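PDB 6MZO: inactive Zymogen C11 Protease, which is the inactive zymogen of a clostripain-like cysteine protease, which once activated probably hydrolyses peptide bonds in proteins. Local coordinates for residues Ala311-Pro316 with Ser321-Asn326; Ile264-Thr269 with His273-Phe278; Phe278-Ser283 with Val325-Gly330. One frame throughout, in Å; residues are numbered along the deposited sequence.

Contact 1. Residues Ala311-Pro316 with Ser321-Asn326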
loop_
_atom_site.group_PDB
_atom_site.type_symbol
_atom_site.label_atom_id
_atom_site.label_comp_id
_atom_site.label_asym_id
_atom_site.label_seq_id
_atom_site.Cartn_x
_atom_site.Cartn_y
_atom_site.Cartn_z
ATOM N N ALA A 311 -14.979 -4.499 -7.692
ATOM C CA ALA A 311 -13.527 -4.329 -7.701
ATOM C C ALA A 311 -13.048 -4.730 -9.084
ATOM O O ALA A 311 -13.591 -5.680 -9.708
ATOM C CB ALA A 311 -12.852 -5.186 -6.606
ATOM N N VAL A 312 -12.018 -4.027 -9.563
ATOM C CA VAL A 312 -11.472 -4.302 -10.878
ATOM C C VAL A 312 -10.136 -5.075 -10.828
ATOM O O VAL A 312 -9.308 -4.888 -9.931
ATOM C CB VAL A 312 -11.281 -3.006 -11.680
ATOM C CG1 VAL A 312 -10.211 -2.127 -11.052
ATOM C CG2 VAL A 312 -11.030 -3.370 -13.141
ATOM N N TYR A 313 -9.958 -6.000 -11.773
ATOM C CA TYR A 313 -8.760 -6.851 -11.818
ATOM C C TYR A 313 -8.170 -6.891 -13.215
ATOM O O TYR A 313 -8.900 -6.841 -14.224
ATOM C CB TYR A 313 -9.063 -8.299 -11.359
ATOM C CG TYR A 313 -9.574 -8.295 -9.940
ATOM C CD1 TYR A 313 -8.679 -8.319 -8.877
ATOM C CD2 TYR A 313 -10.953 -8.196 -9.674
ATOM C CE1 TYR A 313 -9.112 -8.287 -7.563
ATOM C CE2 TYR A 313 -11.409 -8.124 -8.348
ATOM C CZ TYR A 313 -10.484 -8.156 -7.308
ATOM O OH TYR A 313 -10.953 -8.105 -5.995
ATOM N N ALA A 314 -6.851 -7.057 -13.288
ATOM C CA ALA A 314 -6.187 -7.142 -14.600
ATOM C C ALA A 314 -6.480 -8.459 -15.316
ATOM O O ALA A 314 -6.590 -8.513 -16.551
ATOM C CB ALA A 314 -4.704 -6.967 -14.446
ATOM N N TYR A 315 -6.583 -9.531 -14.551
ATOM C CA TYR A 315 -6.848 -10.824 -15.154
ATOM C C TYR A 315 -8.296 -10.912 -15.596
ATOM O O TYR A 315 -9.174 -10.639 -14.806
ATOM C CB TYR A 315 -6.551 -11.964 -14.168
ATOM C CG TYR A 315 -6.931 -13.303 -14.778
ATOM C CD1 TYR A 315 -6.055 -13.966 -15.602
ATOM C CD2 TYR A 315 -8.186 -13.866 -14.543
ATOM C CE1 TYR A 315 -6.405 -15.170 -16.190
ATOM C CE2 TYR A 315 -8.550 -15.074 -15.131
ATOM C CZ TYR A 315 -7.650 -15.716 -15.948
ATOM O OH TYR A 315 -8.003 -16.913 -16.546
ATOM N N PRO A 316 -8.563 -11.385 -16.828
ATOM C CA PRO A 316 -7.610 -11.813 -17.857
ATOM C C PRO A 316 -7.322 -10.719 -18.846
ATOM O O PRO A 316 -8.244 -10.009 -19.242
ATOM C CB PRO A 316 -8.324 -13.013 -18.529
ATOM C CG PRO A 316 -9.779 -12.716 -18.422
ATOM C CD PRO A 316 -9.939 -11.806 -17.145
ATOM N N SER A 321 -11.235 -8.163 -15.267
ATOM C CA SER A 321 -12.447 -8.680 -14.602
ATOM C C SER A 321 -13.049 -7.684 -13.610
ATOM O O SER A 321 -12.319 -6.968 -12.965
ATOM C CB SER A 321 -12.115 -9.971 -13.852
ATOM O OG SER A 321 -11.731 -10.967 -14.785
ATOM N N TYR A 322 -14.372 -7.649 -13.490
ATOM C CA TYR A 322 -14.986 -6.872 -12.420
ATOM C C TYR A 322 -15.731 -7.854 -11.566
ATOM O O TYR A 322 -16.557 -8.603 -12.054
ATOM C CB TYR A 322 -15.920 -5.776 -12.931
ATOM C CG TYR A 322 -15.213 -4.687 -13.700
ATOM C CD1 TYR A 322 -14.922 -4.846 -15.048
ATOM C CD2 TYR A 322 -14.829 -3.505 -13.074
ATOM C CE1 TYR A 322 -14.266 -3.858 -15.762
ATOM C CE2 TYR A 322 -14.170 -2.495 -13.779
ATOM C CZ TYR A 322 -13.884 -2.680 -15.123
ATOM O OH TYR A 322 -13.234 -1.697 -15.846
ATOM N N LEU A 323 -15.430 -7.855 -10.282
ATOM C CA LEU A 323 -16.037 -8.784 -9.355
ATOM C C LEU A 323 -16.751 -7.988 -8.271
ATOM O O LEU A 323 -16.270 -6.972 -7.821
ATOM C CB LEU A 323 -14.950 -9.709 -8.724
ATOM C CG LEU A 323 -14.191 -10.616 -9.693
ATOM C CD1 LEU A 323 -13.105 -11.393 -8.921
ATOM C CD2 LEU A 323 -15.098 -11.603 -10.393
ATOM N N PRO A 324 -17.878 -8.478 -7.786
ATOM C CA PRO A 324 -18.719 -7.862 -6.747
ATOM C C PRO A 324 -18.031 -7.815 -5.384
ATOM O O PRO A 324 -17.409 -8.783 -4.964
ATOM C CB PRO A 324 -19.969 -8.770 -6.740
ATOM C CG PRO A 324 -19.377 -10.113 -7.105
ATOM C CD PRO A 324 -18.485 -9.738 -8.263
ATOM N N VAL A 325 -18.078 -6.638 -4.753
ATOM C CA VAL A 325 -17.616 -6.474 -3.371
ATOM C C VAL A 325 -18.854 -6.513 -2.538
ATOM O O VAL A 325 -19.548 -5.504 -2.403
ATOM C CB VAL A 325 -16.876 -5.162 -3.172
ATOM C CG1 VAL A 325 -16.498 -4.993 -1.683
ATOM C CG2 VAL A 325 -15.596 -5.211 -4.002
ATOM N N ASN A 326 -19.168 -7.721 -2.045
ATOM C CA ASN A 326 -20.365 -7.910 -1.241
ATOM C C ASN A 326 -20.086 -7.748 0.255
ATOM O O ASN A 326 -20.997 -7.414 0.999
ATOM C CB ASN A 326 -20.999 -9.291 -1.491
ATOM C CG ASN A 326 -21.444 -9.501 -2.941
ATOM O OD1 ASN A 326 -21.201 -10.562 -3.527
ATOM N ND2 ASN A 326 -22.080 -8.492 -3.530
#
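Four backbone hydrogen bonds tie A311 to L323 and Y313 to S321, the two hydrogen-bonded pairs of an antiparallel ladder, and V312 faces Y322 as the non-hydrogen-bonded pair between them. The bonds from A311 N to L323 O and from L323 N to A311 O are nearly straight, at 170° and 165°. Beyond the ladder S321 adds a side-chain bond: OG, placed beside its own backbone N (chi1 -64°), donates to a lone pair of Y315 O at 2.6 Å, holding the chain where it leaves the strand toward the cis-proline P316.

Apolar contacts line both faces. On one, V312 and Y322 run side by side, and V312 CG2, the branch anti to the backbone N, sits over the Y322 ring in a CH-pi contact 3.8 Å from its centroid. On the other, L323 CD1 reaches Y313 CE2 at 3.7 Å, the two side chains crossing at about a right angle. Just past the ladder V325 CG2 packs on A311 CB, also at 3.8 Å. The hydroxyl of Y313 is bonded to M265 O, and Y267 packs against L323, anchoring this face to the neighbouring loop. Together the segments form a two-stranded beta hairpin, separate from the large mixed sheet of the clostripain-like fold.

Contact 2. Residues Ile264-Thr269 with His273-Phe278; sequences IMEYLT and HALYDF
E266 and H273 join the loop 264-269 to the residues around the short strand 275-277, whose partner in a two-stranded antiparallel sheet is strand 332-334. The loop adds a single beta bridge, between I264 and Y276, and M265 N and E266 N both donate to L275 O, approaching from the same face of its carbonyl plane.

E266 reaches across to the segment 273-278. With CG anti to the backbone N (chi1 176°) and a bend at chi2, OE1 takes the A274 N-H at 2.6 Å, nearly along the C-O axis of the carboxylate, and a longer, weak bond from L275 N. The other oxygen, OE2, accepts L268 N on its anti side at 3.0 Å, so one carboxylate grips backbone on both sides of the turn. With an alanine here the N-H groups of A274 and L268 would probably lose their acceptor, and the turn one of its ties to the strand.

I264 and Y267 both pack on the same side of the H273 imidazole. I264 CD1 approaches NE2 to 3.9 Å, while the Y267 ring runs alongside with its plane turned 35° from that of the imidazole. I264 CG1 also packs on Y276 CE2 at 3.8 Å. T269 O lies at the edge of the imidazole, in its plane, 3.0 Å from H273 CE1. A water at that edge joins H273 to the carboxylate: it is 2.8 Å from H273 ND1, donates to E266 OE2 and accepts from T269 N.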
loop_
_atom_site.group_PDB
_atom_site.type_symbol
_atom_site.label_atom_id
_atom_site.label_comp_id
_atom_site.label_asym_id
_atom_site.label_seq_id
_atom_site.Cartn_x
_atom_site.Cartn_y
_atom_site.Cartn_z
ATOM N N ILE A 264 -13.848 -12.737 -2.178
ATOM C CA ILE A 264 -12.510 -12.609 -2.796
ATOM C C ILE A 264 -11.939 -11.191 -2.653
ATOM O O ILE A 264 -12.699 -10.224 -2.802
ATOM C CB ILE A 264 -12.590 -12.962 -4.298
ATOM C CG1 ILE A 264 -12.802 -14.424 -4.441
ATOM C CG2 ILE A 264 -11.272 -12.573 -5.056
ATOM C CD1 ILE A 264 -13.276 -14.757 -5.851
ATOM N N MET A 265 -10.631 -11.070 -2.402
ATOM C CA MET A 265 -9.973 -9.745 -2.516
ATOM C C MET A 265 -8.952 -9.787 -3.630
ATOM O O MET A 265 -8.858 -8.825 -4.396
ATOM C CB MET A 265 -9.312 -9.338 -1.167
ATOM C CG MET A 265 -10.404 -8.897 -0.175
ATOM S SD MET A 265 -10.990 -7.177 -0.518
ATOM C CE MET A 265 -12.780 -7.359 -0.497
ATOM N N GLU A 266 -8.199 -10.878 -3.724
ATOM C CA GLU A 266 -7.185 -11.022 -4.763
ATOM C C GLU A 266 -7.684 -11.912 -5.896
ATOM O O GLU A 266 -8.312 -12.944 -5.656
ATOM C CB GLU A 266 -5.893 -11.595 -4.174
ATOM C CG GLU A 266 -4.809 -11.866 -5.204
ATOM C CD GLU A 266 -4.584 -13.348 -5.435
ATOM O OE1 GLU A 266 -4.500 -14.101 -4.442
ATOM O OE2 GLU A 266 -4.492 -13.760 -6.611
ATOM N N TYR A 267 -7.402 -11.508 -7.130
ATOM C CA TYR A 267 -7.825 -12.269 -8.299
ATOM C C TYR A 267 -6.801 -12.183 -9.426
ATOM O O TYR A 267 -7.049 -11.557 -10.456
ATOM C CB TYR A 267 -9.190 -11.782 -8.790
ATOM C CG TYR A 267 -9.912 -12.774 -9.675
ATOM C CD1 TYR A 267 -10.519 -13.901 -9.136
ATOM C CD2 TYR A 267 -9.985 -12.584 -11.048
ATOM C CE1 TYR A 267 -11.180 -14.810 -9.940
ATOM C CE2 TYR A 267 -10.644 -13.488 -11.861
ATOM C CZ TYR A 267 -11.239 -14.599 -11.301
ATOM O OH TYR A 267 -11.896 -15.501 -12.105
ATOM N N LEU A 268 -5.650 -12.816 -9.224
ATOM C CA LEU A 268 -4.589 -12.816 -10.224
ATOM C C LEU A 268 -4.680 -14.058 -11.103
ATOM O O LEU A 268 -4.167 -14.078 -12.223
ATOM C CB LEU A 268 -3.216 -12.746 -9.551
ATOM C CG LEU A 268 -2.945 -11.509 -8.693
ATOM C CD1 LEU A 268 -1.908 -11.813 -7.623
ATOM C CD2 LEU A 268 -2.501 -10.341 -9.559
ATOM N N THR A 269 -5.337 -15.091 -10.587
ATOM C CA THR A 269 -5.506 -16.343 -11.315
ATOM C C THR A 269 -6.942 -16.825 -11.110
ATOM O O THR A 269 -7.635 -16.405 -10.157
ATOM C CB THR A 269 -4.513 -17.425 -10.817
ATOM O OG1 THR A 269 -4.777 -17.739 -9.441
ATOM C CG2 THR A 269 -3.087 -16.953 -10.937
ATOM N N HIS A 273 -6.876 -18.505 -5.039
ATOM C CA HIS A 273 -6.615 -17.112 -4.652
ATOM C C HIS A 273 -5.970 -17.151 -3.282
ATOM O O HIS A 273 -6.315 -18.023 -2.479
ATOM C CB HIS A 273 -7.931 -16.273 -4.589
ATOM C CG HIS A 273 -8.872 -16.578 -5.710
ATOM N ND1 HIS A 273 -8.524 -16.386 -7.030
ATOM C CD2 HIS A 273 -10.112 -17.133 -5.725
ATOM C CE1 HIS A 273 -9.498 -16.829 -7.815
ATOM N NE2 HIS A 273 -10.485 -17.278 -7.050
ATOM N N ALA A 274 -5.075 -16.204 -2.989
ATOM C CA ALA A 274 -4.421 -16.133 -1.697
ATOM C C ALA A 274 -5.213 -15.234 -0.737
ATOM O O ALA A 274 -5.316 -15.581 0.452
ATOM C CB ALA A 274 -2.994 -15.575 -1.893
ATOM N N LEU A 275 -5.714 -14.113 -1.247
ATOM C CA LEU A 275 -6.231 -13.098 -0.304
ATOM C C LEU A 275 -7.725 -12.927 -0.390
ATOM O O LEU A 275 -8.293 -12.781 -1.498
ATOM C CB LEU A 275 -5.566 -11.738 -0.548
ATOM C CG LEU A 275 -4.084 -11.733 -0.733
ATOM C CD1 LEU A 275 -3.604 -10.249 -0.942
ATOM C CD2 LEU A 275 -3.398 -12.253 0.527
ATOM N N TYR A 276 -8.362 -12.915 0.763
ATOM C CA TYR A 276 -9.786 -12.753 0.917
ATOM C C TYR A 276 -10.092 -11.652 1.933
ATOM O O TYR A 276 -9.222 -11.166 2.547
ATOM C CB TYR A 276 -10.388 -14.059 1.393
ATOM C CG TYR A 276 -10.326 -15.147 0.363
ATOM C CD1 TYR A 276 -9.237 -15.964 0.251
ATOM C CD2 TYR A 276 -11.343 -15.332 -0.502
ATOM C CE1 TYR A 276 -9.179 -16.947 -0.695
ATOM C CE2 TYR A 276 -11.290 -16.309 -1.452
ATOM C CZ TYR A 276 -10.209 -17.118 -1.539
ATOM O OH TYR A 276 -10.169 -18.086 -2.489
ATOM N N ASP A 277 -11.352 -11.279 2.091
ATOM C CA ASP A 277 -11.689 -10.262 3.062
ATOM C C ASP A 277 -11.381 -10.747 4.470
ATOM O O ASP A 277 -11.746 -11.804 4.841
ATOM C CB ASP A 277 -13.150 -9.830 2.981
ATOM C CG ASP A 277 -13.505 -8.801 4.017
ATOM O OD1 ASP A 277 -13.044 -7.697 3.876
ATOM O OD2 ASP A 277 -14.183 -9.118 4.969
ATOM N N PHE A 278 -10.715 -9.909 5.237
ATOM C CA PHE A 278 -10.288 -10.231 6.574
ATOM C C PHE A 278 -11.414 -10.591 7.550
ATOM O O PHE A 278 -11.387 -11.586 8.181
ATOM C CB PHE A 278 -9.428 -9.080 7.071
ATOM C CG PHE A 278 -8.678 -9.331 8.335
ATOM C CD1 PHE A 278 -8.333 -10.579 8.744
ATOM C CD2 PHE A 278 -8.283 -8.281 9.086
ATOM C CE1 PHE A 278 -7.607 -10.762 9.881
ATOM C CE2 PHE A 278 -7.562 -8.450 10.227
ATOM C CZ PHE A 278 -7.220 -9.697 10.626
HETATM O O HOH W 1 -5.925 -15.523 -7.635
#

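Contact 3. Residues Phe278-Ser283 with Val325-Gly330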
loop_
_atom_site.group_PDB
_atom_site.type_symbol
_atom_site.label_atom_id
_atom_site.label_comp_id
_atom_site.label_asym_id
_atom_site.label_seq_id
_atom_site.Cartn_x
_atom_site.Cartn_y
_atom_site.Cartn_z
ATOM N N PHE A 278 -10.715 -9.909 5.237
ATOM C CA PHE A 278 -10.288 -10.231 6.574
ATOM C C PHE A 278 -11.414 -10.591 7.550
ATOM O O PHE A 278 -11.387 -11.586 8.181
ATOM C CB PHE A 278 -9.428 -9.080 7.071
ATOM C CG PHE A 278 -8.678 -9.331 8.335
ATOM C CD1 PHE A 278 -8.333 -10.579 8.744
ATOM C CD2 PHE A 278 -8.283 -8.281 9.086
ATOM C CE1 PHE A 278 -7.607 -10.762 9.881
ATOM C CE2 PHE A 278 -7.562 -8.450 10.227
ATOM C CZ PHE A 278 -7.220 -9.697 10.626
ATOM N N ASP A 279 -12.415 -9.734 7.621
ATOM C CA ASP A 279 -13.530 -9.947 8.510
ATOM C C ASP A 279 -14.275 -11.216 8.146
ATOM O O ASP A 279 -14.580 -11.982 8.985
ATOM C CB ASP A 279 -14.448 -8.713 8.514
ATOM C CG ASP A 279 -15.642 -8.848 9.437
ATOM O OD1 ASP A 279 -16.491 -9.647 9.174
ATOM O OD2 ASP A 279 -15.714 -8.104 10.387
ATOM N N ASP A 280 -14.528 -11.416 6.872
ATOM C CA ASP A 280 -15.212 -12.592 6.412
ATOM C C ASP A 280 -14.472 -13.859 6.868
ATOM O O ASP A 280 -15.059 -14.732 7.412
ATOM C CB ASP A 280 -15.378 -12.542 4.905
ATOM C CG ASP A 280 -16.427 -13.509 4.380
ATOM O OD1 ASP A 280 -17.182 -14.030 5.160
ATOM O OD2 ASP A 280 -16.450 -13.704 3.188
ATOM N N TYR A 281 -13.176 -13.902 6.647
ATOM C CA TYR A 281 -12.384 -15.044 7.064
ATOM C C TYR A 281 -12.476 -15.263 8.564
ATOM O O TYR A 281 -12.762 -16.326 9.017
ATOM C CB TYR A 281 -10.934 -14.850 6.665
ATOM C CG TYR A 281 -10.008 -15.968 7.050
ATOM C CD1 TYR A 281 -10.348 -17.269 6.817
ATOM C CD2 TYR A 281 -8.797 -15.705 7.619
ATOM C CE1 TYR A 281 -9.495 -18.293 7.165
ATOM C CE2 TYR A 281 -7.936 -16.712 7.961
ATOM C CZ TYR A 281 -8.300 -18.002 7.725
ATOM O OH TYR A 281 -7.463 -19.002 8.061
ATOM N N VAL A 282 -12.201 -14.229 9.323
ATOM C CA VAL A 282 -12.257 -14.341 10.778
ATOM C C VAL A 282 -13.632 -14.795 11.261
ATOM O O VAL A 282 -13.731 -15.638 12.191
ATOM C CB VAL A 282 -11.850 -12.928 11.467
ATOM C CG1 VAL A 282 -12.299 -12.908 12.917
ATOM C CG2 VAL A 282 -10.362 -12.730 11.357
ATOM N N SER A 283 -14.701 -14.354 10.589
ATOM C CA SER A 283 -16.044 -14.778 10.996
ATOM C C SER A 283 -16.269 -16.316 10.874
ATOM O O SER A 283 -17.151 -16.876 11.533
ATOM C CB SER A 283 -17.129 -14.017 10.169
ATOM O OG SER A 283 -17.264 -14.641 8.886
ATOM N N VAL A 325 -18.078 -6.638 -4.753
ATOM C CA VAL A 325 -17.616 -6.474 -3.371
ATOM C C VAL A 325 -18.854 -6.513 -2.538
ATOM O O VAL A 325 -19.548 -5.504 -2.403
ATOM C CB VAL A 325 -16.876 -5.162 -3.172
ATOM C CG1 VAL A 325 -16.498 -4.993 -1.683
ATOM C CG2 VAL A 325 -15.596 -5.211 -4.002
ATOM N N ASN A 326 -19.168 -7.721 -2.045
ATOM C CA ASN A 326 -20.365 -7.910 -1.241
ATOM C C ASN A 326 -20.086 -7.748 0.255
ATOM O O ASN A 326 -20.997 -7.414 0.999
ATOM C CB ASN A 326 -20.999 -9.291 -1.491
ATOM C CG ASN A 326 -21.444 -9.501 -2.941
ATOM O OD1 ASN A 326 -21.201 -10.562 -3.527
ATOM N ND2 ASN A 326 -22.080 -8.492 -3.530
ATOM N N LYS A 327 -18.839 -7.969 0.693
ATOM C CA LYS A 327 -18.403 -7.796 2.096
ATOM C C LYS A 327 -17.137 -7.000 2.041
ATOM O O LYS A 327 -16.270 -7.329 1.241
ATOM C CB LYS A 327 -18.132 -9.120 2.813
ATOM C CG LYS A 327 -19.497 -9.921 2.991
ATOM C CD LYS A 327 -19.238 -11.234 3.641
ATOM C CE LYS A 327 -20.574 -11.995 3.806
ATOM N NZ LYS A 327 -20.308 -13.373 4.332
ATOM N N TYR A 328 -17.011 -5.962 2.863
ATOM C CA TYR A 328 -15.804 -5.125 2.700
ATOM C C TYR A 328 -15.347 -4.634 4.044
ATOM O O TYR A 328 -15.995 -3.702 4.625
ATOM C CB TYR A 328 -16.131 -3.941 1.764
ATOM C CG TYR A 328 -14.925 -3.075 1.546
ATOM C CD1 TYR A 328 -13.868 -3.578 0.865
ATOM C CD2 TYR A 328 -14.861 -1.740 2.028
ATOM C CE1 TYR A 328 -12.691 -2.839 0.674
ATOM C CE2 TYR A 328 -13.687 -0.970 1.823
ATOM C CZ TYR A 328 -12.634 -1.540 1.149
ATOM O OH TYR A 328 -11.466 -0.852 0.964
ATOM N N SER A 329 -14.240 -5.215 4.574
ATOM C CA SER A 329 -13.738 -4.765 5.898
ATOM C C SER A 329 -12.587 -3.734 5.786
ATOM O O SER A 329 -12.184 -3.102 6.774
ATOM C CB SER A 329 -13.304 -6.012 6.716
ATOM O OG SER A 329 -12.121 -6.565 6.137
ATOM N N GLY A 330 -12.106 -3.525 4.553
ATOM C CA GLY A 330 -10.992 -2.587 4.294
ATOM C C GLY A 330 -9.640 -3.275 4.425
ATOM O O GLY A 330 -8.638 -2.679 4.133
HETATM O O HOH W 2 -18.918 -14.310 2.085
HETATM O O HOH W 3 -19.073 -12.691 6.977
#
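The first turn of helix 278-283 faces an irregular strip, 325-330, with D279 and S329 nearest at 5.8 Å between CA atoms and D280 opposite K327 at 7.2 Å. Side chains carry the contact.

D279 CB packs on S329 CB at 3.4 Å. S329 OG lies between its own backbone N and carbonyl carbon (chi1 70°), a rotation that directs it to the start of the helix, 3.5 Å from D279 N. Its strongest partner is D277 OD1, and D279 in turn sends its own carboxylate to the hydroxyl of Y291 on helix 288-301.

S329 thus meets a helix N-terminus: D277 is the N-cap residue, and its other oxygen, OD2, caps the helix by accepting the backbone N-H of D280. Through OD1 and S329 OG the capping residue is linked to the loop that leads into strand 332-334, which pairs with strand 275-277.

D280 and K327 form a salt bridge at the more exposed end of the contact. The lysine chain is extended beyond CG and crosses the aspartate at about a right angle, its CD lying 3.7 Å from D280 CG. NZ is 3.3 Å from D280 OD1, a weak hydrogen bond. Two waters supplement it: one donates to D280 OD2 and accepts from K327 NZ at 2.8 Å, and the second links OD1 to the same nitrogen. The carboxylate also has R284, which bridges to OD1, and the backbone N-H of Q263 at OD2, so its negative charge is probably well compensated. One turn along, S283 OG donates to D280 O at 2.7 Å.

Overall arrangement
Along the chain, contact 2 comes first, closing a short turn between the loop after helix 251-255 and strand 275-277. That strand runs straight into helix 278-283, and F278 belongs to both contact 2 and contact 3. Contact 3 closes a much longer loop, spanning helix 288-301, the edge strand 302-307 of the large mixed sheet and the whole hairpin of strands 310-313 and 321-324. Contact 1 is the short hairpin closure within that span, and its second segment overlaps that of contact 3 at V325 and N326. Y313 and L323 join contact 1 to M265 and Y267 of contact 2, while D277 joins contact 2 to S329 of contact 3.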